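Local atomic coordinates of berberine bridge enzyme-like 28 (Arabidopsis thaliana, PDB entry 5D79), a protein that binds FAD, probably acts as an oxidoreductase of the berberine bridge enzyme-like family, and is involved in adaptation to salt stress. Residues E265-I270 with A379-I384; K271-A276 with L400-G405; D278-D283 with E318-E323. All blocks are in the same frame, centred on the assembly; numbering follows the deposited sequence.

Contact 1: E265-I270 with A379-I384; sequences EAVRII and AAIQEI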
# COMPACT_ATOMS: atom_id res chain seq x y z
N GLU A 265 18.29 22.35 -14.64
CA GLU A 265 17.12 23.11 -14.23
C GLU A 265 16.27 22.31 -13.25
O GLU A 265 15.80 22.86 -12.25
CB GLU A 265 16.29 23.51 -15.45
CG GLU A 265 15.32 24.65 -15.17
CD GLU A 265 14.15 24.71 -16.15
OE1 GLU A 265 13.14 25.38 -15.83
OE2 GLU A 265 14.25 24.09 -17.24
N ALA A 266 16.08 21.02 -13.53
CA ALA A 266 15.24 20.14 -12.71
C ALA A 266 15.80 19.92 -11.30
O ALA A 266 15.03 19.83 -10.34
CB ALA A 266 15.06 18.81 -13.41
N VAL A 267 17.12 19.82 -11.19
CA VAL A 267 17.78 19.64 -9.90
C VAL A 267 17.56 20.89 -9.06
O VAL A 267 17.30 20.82 -7.85
CB VAL A 267 19.30 19.34 -10.06
CG1 VAL A 267 20.03 19.45 -8.73
CG2 VAL A 267 19.52 17.96 -10.67
N ARG A 268 17.65 22.04 -9.71
CA ARG A 268 17.39 23.34 -9.10
C ARG A 268 16.00 23.42 -8.47
O ARG A 268 15.82 23.90 -7.34
CB ARG A 268 17.56 24.42 -10.17
CG ARG A 268 17.42 25.85 -9.70
CD ARG A 268 17.51 26.81 -10.89
NE ARG A 268 16.51 26.48 -11.91
CZ ARG A 268 15.25 26.88 -11.86
NH1 ARG A 268 14.83 27.64 -10.85
NH2 ARG A 268 14.40 26.53 -12.81
N ILE A 269 15.02 22.93 -9.22
CA ILE A 269 13.61 22.95 -8.85
C ILE A 269 13.29 21.92 -7.76
O ILE A 269 12.48 22.17 -6.86
CB ILE A 269 12.74 22.69 -10.11
CG1 ILE A 269 12.81 23.89 -11.05
CG2 ILE A 269 11.30 22.36 -9.74
CD1 ILE A 269 12.29 23.61 -12.42
N ILE A 270 13.93 20.77 -7.84
CA ILE A 270 13.77 19.73 -6.83
C ILE A 270 14.30 20.21 -5.46
O ILE A 270 13.66 19.99 -4.43
CB ILE A 270 14.47 18.42 -7.26
CG1 ILE A 270 13.73 17.79 -8.47
CG2 ILE A 270 14.55 17.45 -6.10
CD1 ILE A 270 14.57 16.84 -9.36
N ALA A 379 23.96 17.51 -4.27
CA ALA A 379 24.81 16.40 -4.67
C ALA A 379 24.06 15.07 -4.64
O ALA A 379 24.26 14.22 -5.52
CB ALA A 379 26.03 16.32 -3.77
N ALA A 380 23.21 14.88 -3.64
CA ALA A 380 22.42 13.66 -3.56
C ALA A 380 21.43 13.59 -4.72
O ALA A 380 21.22 12.54 -5.33
CB ALA A 380 21.69 13.58 -2.24
N ILE A 381 20.82 14.73 -5.03
CA ILE A 381 19.82 14.79 -6.09
C ILE A 381 20.42 14.45 -7.46
O ILE A 381 19.81 13.73 -8.26
CB ILE A 381 19.14 16.19 -6.13
CG1 ILE A 381 18.42 16.45 -4.82
CG2 ILE A 381 18.13 16.27 -7.28
CD1 ILE A 381 18.17 17.91 -4.56
N GLN A 382 21.62 14.95 -7.72
CA GLN A 382 22.27 14.69 -9.00
C GLN A 382 22.63 13.22 -9.15
O GLN A 382 22.50 12.66 -10.23
CB GLN A 382 23.52 15.56 -9.15
CG GLN A 382 23.22 17.04 -9.06
CD GLN A 382 24.46 17.89 -9.20
OE1 GLN A 382 24.55 18.74 -10.09
NE2 GLN A 382 25.43 17.68 -8.32
N GLU A 383 23.05 12.60 -8.06
CA GLU A 383 23.48 11.21 -8.12
C GLU A 383 22.33 10.26 -8.37
O GLU A 383 22.46 9.31 -9.14
CB GLU A 383 24.20 10.81 -6.84
CG GLU A 383 24.48 9.31 -6.70
CD GLU A 383 25.44 8.76 -7.74
OE1 GLU A 383 26.09 9.53 -8.47
OE2 GLU A 383 25.57 7.53 -7.80
N ILE A 384 21.19 10.50 -7.72
CA ILE A 384 20.07 9.59 -7.90
C ILE A 384 19.47 9.80 -9.28
O ILE A 384 18.93 8.87 -9.88
CB ILE A 384 19.01 9.73 -6.76
CG1 ILE A 384 18.38 11.12 -6.74
CG2 ILE A 384 19.65 9.42 -5.40
CD1 ILE A 384 17.25 11.22 -5.74

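Contact 2: K271-A276 with L400-G405; sequences KKWQYA and LTPFGG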
# COMPACT_ATOMS: atom_id res chain seq x y z
N LYS A 271 15.44 20.90 -5.47
CA LYS A 271 15.99 21.51 -4.26
C LYS A 271 14.99 22.44 -3.58
O LYS A 271 14.83 22.40 -2.37
CB LYS A 271 17.27 22.28 -4.57
CG LYS A 271 18.49 21.42 -4.79
CD LYS A 271 19.75 22.26 -4.75
CE LYS A 271 19.97 22.86 -3.37
NZ LYS A 271 20.92 24.01 -3.41
N LYS A 272 14.32 23.26 -4.38
CA LYS A 272 13.30 24.17 -3.88
C LYS A 272 12.04 23.42 -3.42
O LYS A 272 11.44 23.79 -2.40
CB LYS A 272 12.94 25.20 -4.95
CG LYS A 272 11.66 25.98 -4.70
CD LYS A 272 11.76 26.86 -3.45
CE LYS A 272 10.48 27.64 -3.21
NZ LYS A 272 10.28 28.74 -4.20
N TRP A 273 11.64 22.39 -4.16
CA TRP A 273 10.49 21.56 -3.77
C TRP A 273 10.67 21.02 -2.35
O TRP A 273 9.74 20.95 -1.57
CB TRP A 273 10.28 20.42 -4.77
CG TRP A 273 9.17 19.41 -4.43
CD1 TRP A 273 7.87 19.46 -4.84
CD2 TRP A 273 9.30 18.20 -3.66
NE1 TRP A 273 7.17 18.37 -4.36
CE2 TRP A 273 8.03 17.58 -3.63
CE3 TRP A 273 10.36 17.58 -2.97
CZ2 TRP A 273 7.79 16.39 -2.94
CZ3 TRP A 273 10.12 16.40 -2.29
CH2 TRP A 273 8.84 15.81 -2.28
N GLN A 274 11.90 20.66 -2.02
CA GLN A 274 12.19 20.02 -0.74
C GLN A 274 11.89 20.90 0.46
O GLN A 274 11.65 20.41 1.56
CB GLN A 274 13.66 19.60 -0.66
CG GLN A 274 13.96 18.27 -1.29
CD GLN A 274 15.32 17.78 -0.89
OE1 GLN A 274 15.46 16.68 -0.37
NE2 GLN A 274 16.34 18.61 -1.10
N TYR A 275 11.91 22.21 0.24
CA TYR A 275 11.66 23.16 1.31
C TYR A 275 10.20 23.62 1.32
O TYR A 275 9.68 24.01 2.36
CB TYR A 275 12.61 24.35 1.18
CG TYR A 275 14.07 24.00 1.41
CD1 TYR A 275 14.88 23.58 0.35
CD2 TYR A 275 14.64 24.09 2.67
CE1 TYR A 275 16.21 23.26 0.55
CE2 TYR A 275 15.97 23.78 2.88
CZ TYR A 275 16.75 23.35 1.82
OH TYR A 275 18.09 23.04 2.04
N ALA A 276 9.53 23.53 0.17
CA ALA A 276 8.19 24.09 0.00
C ALA A 276 7.05 23.08 0.13
O ALA A 276 5.99 23.43 0.64
CB ALA A 276 8.09 24.78 -1.37
N LEU A 400 8.90 10.95 -5.04
CA LEU A 400 8.93 11.76 -3.83
C LEU A 400 7.52 12.26 -3.50
O LEU A 400 6.94 13.05 -4.24
CB LEU A 400 9.92 12.93 -3.96
CG LEU A 400 11.43 12.65 -3.89
CD1 LEU A 400 11.92 11.79 -5.04
CD2 LEU A 400 12.20 13.95 -3.87
N THR A 401 7.00 11.79 -2.37
CA THR A 401 5.64 12.08 -1.93
C THR A 401 5.63 12.98 -0.70
O THR A 401 6.10 12.59 0.36
CB THR A 401 4.90 10.77 -1.63
OG1 THR A 401 4.81 10.01 -2.84
CG2 THR A 401 3.50 11.03 -1.13
N PRO A 402 5.07 14.20 -0.84
CA PRO A 402 5.15 15.17 0.25
C PRO A 402 4.26 14.83 1.44
O PRO A 402 3.09 14.48 1.27
CB PRO A 402 4.69 16.46 -0.42
CG PRO A 402 3.68 15.99 -1.43
CD PRO A 402 4.19 14.66 -1.93
N PHE A 403 4.81 14.90 2.65
CA PHE A 403 4.00 14.80 3.86
C PHE A 403 3.65 16.22 4.35
O PHE A 403 3.34 17.10 3.54
CB PHE A 403 4.72 13.98 4.93
CG PHE A 403 4.66 12.49 4.70
CD1 PHE A 403 4.50 11.98 3.41
CD2 PHE A 403 4.73 11.60 5.76
CE1 PHE A 403 4.42 10.60 3.17
CE2 PHE A 403 4.66 10.22 5.54
CZ PHE A 403 4.50 9.71 4.24
N GLY A 404 3.70 16.47 5.65
CA GLY A 404 3.24 17.75 6.15
C GLY A 404 1.72 17.81 6.06
O GLY A 404 1.08 16.81 5.77
N GLY A 405 1.14 18.98 6.30
CA GLY A 405 -0.31 19.06 6.37
C GLY A 405 -0.88 18.15 7.46
O GLY A 405 -0.35 18.10 8.57

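Contact 3: D278-D283 with E318-E323; sequences DKVPDD and EEKFPE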
# COMPACT_ATOMS: atom_id res chain seq x y z
N ASP A 278 6.04 20.31 1.75
CA ASP A 278 5.34 19.88 2.97
C ASP A 278 4.76 21.05 3.77
O ASP A 278 4.11 20.84 4.79
CB ASP A 278 6.28 19.05 3.86
CG ASP A 278 7.24 19.90 4.68
OD1 ASP A 278 7.96 20.74 4.09
OD2 ASP A 278 7.28 19.73 5.92
N LYS A 279 4.99 22.27 3.31
CA LYS A 279 4.56 23.46 4.06
C LYS A 279 3.49 24.26 3.33
O LYS A 279 3.00 25.26 3.87
CB LYS A 279 5.76 24.36 4.34
CG LYS A 279 6.86 23.73 5.19
CD LYS A 279 8.09 24.64 5.24
CE LYS A 279 9.30 23.91 5.77
NZ LYS A 279 9.51 22.61 5.07
N VAL A 280 3.13 23.86 2.11
CA VAL A 280 2.09 24.56 1.36
C VAL A 280 0.74 24.25 1.98
O VAL A 280 0.68 23.38 2.85
CB VAL A 280 2.10 24.18 -0.13
CG1 VAL A 280 3.29 24.82 -0.83
CG2 VAL A 280 2.08 22.67 -0.30
N PRO A 281 -0.34 24.94 1.56
CA PRO A 281 -1.62 24.60 2.20
C PRO A 281 -2.01 23.14 2.02
O PRO A 281 -1.53 22.51 1.08
CB PRO A 281 -2.62 25.53 1.50
CG PRO A 281 -1.81 26.70 1.08
CD PRO A 281 -0.48 26.12 0.68
N ASP A 282 -2.83 22.64 2.93
CA ASP A 282 -3.30 21.25 2.93
C ASP A 282 -3.97 20.88 1.62
O ASP A 282 -4.00 19.71 1.24
CB ASP A 282 -4.29 21.02 4.08
CG ASP A 282 -3.63 20.98 5.43
OD1 ASP A 282 -2.40 21.19 5.50
OD2 ASP A 282 -4.34 20.75 6.43
N ASP A 283 -4.53 21.88 0.95
CA ASP A 283 -5.24 21.69 -0.31
C ASP A 283 -4.32 21.35 -1.50
O ASP A 283 -4.77 20.82 -2.50
CB ASP A 283 -6.06 22.95 -0.64
CG ASP A 283 -7.29 23.10 0.25
OD1 ASP A 283 -7.82 22.07 0.72
OD2 ASP A 283 -7.72 24.25 0.49
N GLU A 318 2.73 30.74 -7.61
CA GLU A 318 3.69 31.80 -7.94
C GLU A 318 4.26 32.37 -6.64
O GLU A 318 5.38 32.89 -6.59
CB GLU A 318 3.05 32.89 -8.79
CG GLU A 318 2.65 32.45 -10.20
CD GLU A 318 1.29 32.99 -10.63
OE1 GLU A 318 0.67 33.71 -9.82
OE2 GLU A 318 0.85 32.68 -11.76
N GLU A 319 3.45 32.25 -5.59
CA GLU A 319 3.78 32.69 -4.24
C GLU A 319 4.76 31.74 -3.54
O GLU A 319 5.76 32.19 -2.97
CB GLU A 319 2.49 32.82 -3.42
CG GLU A 319 2.67 32.86 -1.92
CD GLU A 319 3.01 34.24 -1.41
OE1 GLU A 319 3.17 35.16 -2.25
OE2 GLU A 319 3.12 34.40 -0.17
N LYS A 320 4.48 30.45 -3.58
CA LYS A 320 5.24 29.47 -2.81
C LYS A 320 6.27 28.67 -3.63
O LYS A 320 7.26 28.16 -3.09
CB LYS A 320 4.29 28.50 -2.10
CG LYS A 320 3.33 29.13 -1.09
CD LYS A 320 4.06 29.77 0.09
CE LYS A 320 3.27 29.62 1.39
NZ LYS A 320 3.22 28.22 1.92
N PHE A 321 6.05 28.57 -4.94
CA PHE A 321 6.87 27.70 -5.79
C PHE A 321 7.00 28.27 -7.21
O PHE A 321 6.65 27.61 -8.18
CB PHE A 321 6.23 26.29 -5.84
CG PHE A 321 7.18 25.18 -6.23
CD1 PHE A 321 8.50 25.43 -6.56
CD2 PHE A 321 6.72 23.87 -6.26
CE1 PHE A 321 9.35 24.40 -6.91
CE2 PHE A 321 7.57 22.83 -6.61
CZ PHE A 321 8.88 23.10 -6.93
N PRO A 322 7.48 29.52 -7.33
CA PRO A 322 7.49 30.10 -8.68
C PRO A 322 8.56 29.50 -9.56
O PRO A 322 8.56 29.73 -10.76
CB PRO A 322 7.76 31.59 -8.42
CG PRO A 322 8.52 31.61 -7.18
CD PRO A 322 8.01 30.47 -6.33
N GLU A 323 9.47 28.72 -8.98
CA GLU A 323 10.54 28.09 -9.74
C GLU A 323 10.01 26.98 -10.65
O GLU A 323 10.65 26.63 -11.64
CB GLU A 323 11.61 27.52 -8.79
CG GLU A 323 12.40 28.58 -8.02
CD GLU A 323 11.64 29.13 -6.83
OE1 GLU A 323 10.72 28.43 -6.35
OE2 GLU A 323 11.95 30.26 -6.38

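Contact 1: E265-I270 with A379-I384
Two neighbouring helices beside the seven-stranded antiparallel sheet, 263-276 and 378-388, meet through V267 and I270 on one and I381 and Q382 on the other. The axes of segments 265-270 and 379-384 come within 9.9 Å at an angle of 131°, so the two run more nearly antiparallel than parallel.

I381 supplies most of the second surface. Its chi1 of -62° sets CG1 beside the backbone N and leaves the CG2 methyl anti to it, facing the first helix. There I381 CG2 stands 3.9 Å from CG2 of I270 and 4.0 Å from CG1 of V267. The delta methyl takes part too, with I381 CD1 4.0 Å from I270 CG2. V267 and I270 each lie alongside I381, their side chains pointing the opposite way to its own. Q382 enters at about a right angle to V267 and offers its methylene: Q382 CG is 4.0 Å from V267 CG1. A glutamine suits this border because its aliphatic part can pack while the amide lies beyond it.

R268 leaves the backbone on the side away from the second helix and pairs within its own turn, R268 NH2 being 3.5 Å from E265 OE1. A266 and I270 touch strand 298-306, packing the same helix on the sheet. No hydrogen bond or salt bridge joins the two segments, so cohesion rests on dispersion forces and the burial of methyl groups.

Contact 2: K271-A276 with L400-G405
W273 reaches from helix 263-276 onto the strand with the six-membered half of its indole, set between L400 and P402. The rim atoms CH2 and CZ3 slant across L400: W273 CH2 comes within 3.5 Å of L400 CB, and W273 CZ3 lies 3.6 Å from L400 CD2. P402 meets the indole at about a right angle, its CB 4.0 Å from W273 CZ2. CG of W273 stands anti to the backbone N (chi1 176°), which sends the ring outward from the helix.

NE1 donates a hydrogen bond to the carbonyl oxygen of I286 on the adjoining strand, and Y425 meets W273 edge-to-face, likely fixing both tilt and rotation. A leucine in place of W273 would probably leave the I286 carbonyl without this donor and open a gap over L400 and P402.

Tryptophan suits a buried place needing a wide apolar surface and one N-H. Along the strand, L400 and P402 point toward the helix and T401 points away, its side chain about 6 Å from the bound FAD. This is the layered arrangement of the substrate-binding domain in berberine bridge enzyme-like proteins, with helices covering one face of an antiparallel sheet and the flavin near the other.

Contact 3: D278-D283 with E318-E323
V280 and K320 mark the nearest approach of the two backbones, 7.2 Å between CA atoms, where the chain is extended through V280 and P281 (V280 psi 171°) and passes the last residue of a helix. The motif is a helix-to-strand connection, the loop from helix 263-276 to strand 284-292, lying against the C-terminal end of helix 310-320. After K320 the chain leaves helical geometry at F321, whose side chain turns to I269, K272 and W273 of helix 263-276.

K320 carries almost the whole contact on its side. Bends at chi2 (-63°) and chi4 (70°) fold its chain back over the loop instead of letting it stretch straight away from the helix. V280 and K320 lie alongside each other, pointing opposite ways, and the base of the lysine meets the valine at 4.0 Å from K320 CB to V280 CG1. Farther out, K320 NZ hangs 3.9 Å from V280 CA and 4.4 Å from P281 CD. The same nitrogen, K320 NZ, lies 3.6 Å from K279 O, too far to count as a hydrogen bond, though the attraction between ammonium and carbonyl probably favours this placing.

Each residue type fits its setting. Valine is beta-branched and favours the extended backbone it adopts before a proline; P281 stiffens the turn-off toward the strand. Lysine can bury its methylenes while its charge stays toward the partly exposed edge of the contact. R193 holds the loop from another side, its guanidinium donating hydrogen bonds to the carbonyl oxygens of V280 and P281. K279 NZ turns back to Y275 O at the helix end and also forms a salt bridge, 2.6 Å long, to the syn lone pair of its loop neighbour D278 OD1.

In the fold
Helix 263-276 and the loop that leaves it thread through all three contacts. Contacts 1 and 2 use successive turns of that helix, their centres about 14 Å apart, and join where I381 CD1 packs 3.5 Å from K271 CG. Contact 3 is the closer neighbour of contact 2, with centres about 9 Å apart; K272 CE packs there 3.3 Å from K320 O. Contact 3 also reaches contact 1, about 19 Å away between centres, through I269 CD1, which is 3.5 Å from E323 O. Contact 2 comes nearest to the cofactor, by way of T401; its centre lies about 20 Å from the centre of the chain, those of contacts 1 and 3 about 27 Å.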